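Local coordinates for Esterase/lipase (PDB 4N5H), which probably hydrolyses carboxylic esters, and may also transfer their acyl groups, as a serine esterase of the alpha/beta hydrolase fold, at residues A[155-160]-A[221-226]. The protein carries 1 engineered substitution. Numbering follows the deposited sequence.
Sequences VACIQQ and LNFSQV
Cys157 carries the whole contact from its helix, its sulfur touching the ring of Phe223 on one flank and CG2 of Val226 roughly at right angles to it. The tight point is Cys157 SG against CE1 of Phe223, 3.5 Å apart. Cys157 SG lies 4.5 Å from the Phe223 ring centroid and 55° off the normal, an oblique sulfur-aromatic contact. A small, polarisable thiol suits this buried place, where it also rests against the Val226 carbonyl, Cys157 CB to Val226 O 3.7 Å, without a hydrogen bond. Phe223 meets it because CG stands anti to the backbone N (chi1 179°), which carries the ring toward the cysteine while Leu252 and Val255 of helix 246-258 also pack on it. Val226 presents CG2, 3.8 Å from Cys157 SG, and two short side chains go with 6.1 Å between the CA atoms of Cys157 and Val226.

In the alpha/beta hydrolase fold this joins the C-terminal part of helix 147-158, which follows the probable nucleophile elbow at Ser146, to the short helix 223-226 leading toward strand 235-240. No hydrogen bond crosses between the two segments.

Beyond this buried trio the segments diverge, and Gln160, Ser224 and Gln225 are partly exposed. Gln160 turns back so that NE2 bonds Ala156 O at 2.8 Å. Gln225 folds its amide over the helix start: OE1 accepts from Asn222 N at 2.9 Å in the carbonyl plane, Asn222 ND2 approaches from 58° above that plane, and Leu221 N adds a weak third bond. A long, flexible glutamine can gather these donors, while Ser224 OG bonds Glu188.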
# COMPACT_ATOMS: atom_id res chain seq x y z
N VAL A 155 2.77 17.24 33.31
CA VAL A 155 4.15 17.50 32.96
C VAL A 155 4.45 19.01 33.10
O VAL A 155 5.44 19.40 33.64
CB VAL A 155 4.39 17.04 31.47
CG1 VAL A 155 5.65 17.67 30.87
CG2 VAL A 155 4.46 15.56 31.38
N ALA A 156 3.50 19.87 32.68
CA ALA A 156 3.66 21.33 32.76
C ALA A 156 3.86 21.77 34.24
O ALA A 156 4.72 22.61 34.48
CB ALA A 156 2.46 22.04 32.20
N CYS A 157 3.16 21.16 35.14
CA CYS A 157 3.30 21.49 36.57
C CYS A 157 4.57 20.91 37.17
O CYS A 157 5.31 21.59 37.91
CB CYS A 157 2.12 20.94 37.33
SG CYS A 157 0.55 21.76 36.94
N ILE A 158 4.83 19.66 36.83
CA ILE A 158 6.03 18.97 37.36
C ILE A 158 7.28 19.69 36.95
O ILE A 158 8.20 19.85 37.75
CB ILE A 158 6.06 17.49 36.98
CG1 ILE A 158 4.86 16.75 37.57
CG2 ILE A 158 7.37 16.83 37.40
CD1 ILE A 158 4.53 15.46 36.87
N GLN A 159 7.37 20.17 35.73
CA GLN A 159 8.52 20.88 35.28
C GLN A 159 8.81 22.14 36.11
O GLN A 159 9.96 22.58 36.12
CB GLN A 159 8.35 21.19 33.78
CG GLN A 159 9.36 22.15 33.18
CD GLN A 159 10.78 21.62 33.09
OE1 GLN A 159 11.02 20.45 33.29
NE2 GLN A 159 11.71 22.49 32.73
N GLN A 160 7.80 22.73 36.77
CA GLN A 160 8.01 23.94 37.51
C GLN A 160 8.31 23.68 39.00
O GLN A 160 8.55 24.62 39.75
CB GLN A 160 6.76 24.81 37.47
CG GLN A 160 6.09 24.96 36.21
CD GLN A 160 7.01 25.21 35.08
OE1 GLN A 160 8.07 25.87 35.22
NE2 GLN A 160 6.61 24.64 33.84
N LEU A 221 -2.99 12.91 41.04
CA LEU A 221 -3.56 12.29 39.79
C LEU A 221 -4.25 13.39 38.95
O LEU A 221 -4.41 13.18 37.76
CB LEU A 221 -4.64 11.25 40.12
CG LEU A 221 -4.49 9.81 40.42
CD1 LEU A 221 -5.77 9.15 40.00
CD2 LEU A 221 -3.34 9.17 39.73
N ASN A 222 -4.71 14.47 39.58
CA ASN A 222 -5.57 15.48 38.96
C ASN A 222 -4.82 16.76 38.81
O ASN A 222 -4.01 17.16 39.65
CB ASN A 222 -6.83 15.69 39.79
CG ASN A 222 -7.67 14.44 39.92
OD1 ASN A 222 -8.50 14.15 39.08
ND2 ASN A 222 -7.41 13.66 40.98
N PHE A 223 -5.03 17.47 37.71
CA PHE A 223 -4.41 18.80 37.56
C PHE A 223 -4.67 19.69 38.76
O PHE A 223 -3.80 20.46 39.16
CB PHE A 223 -4.89 19.45 36.25
CG PHE A 223 -4.33 20.79 36.02
CD1 PHE A 223 -3.07 20.92 35.51
CD2 PHE A 223 -5.10 21.92 36.22
CE1 PHE A 223 -2.49 22.15 35.29
CE2 PHE A 223 -4.57 23.16 35.97
CZ PHE A 223 -3.25 23.27 35.51
N SER A 224 -5.88 19.66 39.29
CA SER A 224 -6.23 20.49 40.42
C SER A 224 -5.31 20.19 41.63
O SER A 224 -5.24 21.03 42.51
CB SER A 224 -7.66 20.22 40.83
OG SER A 224 -7.98 18.87 41.11
N GLN A 225 -4.70 18.98 41.68
CA GLN A 225 -3.76 18.63 42.78
C GLN A 225 -2.37 19.03 42.50
O GLN A 225 -1.62 19.22 43.44
CB GLN A 225 -3.80 17.15 43.05
CG GLN A 225 -5.06 16.67 43.64
CD GLN A 225 -5.29 15.22 43.50
OE1 GLN A 225 -5.06 14.60 42.48
NE2 GLN A 225 -5.84 14.64 44.58
N VAL A 226 -1.92 19.16 41.24
CA VAL A 226 -0.55 19.59 40.97
C VAL A 226 -0.37 21.07 40.64
O VAL A 226 0.73 21.56 40.67
CB VAL A 226 0.06 18.67 39.84
CG1 VAL A 226 0.22 17.24 40.34
CG2 VAL A 226 -0.81 18.65 38.62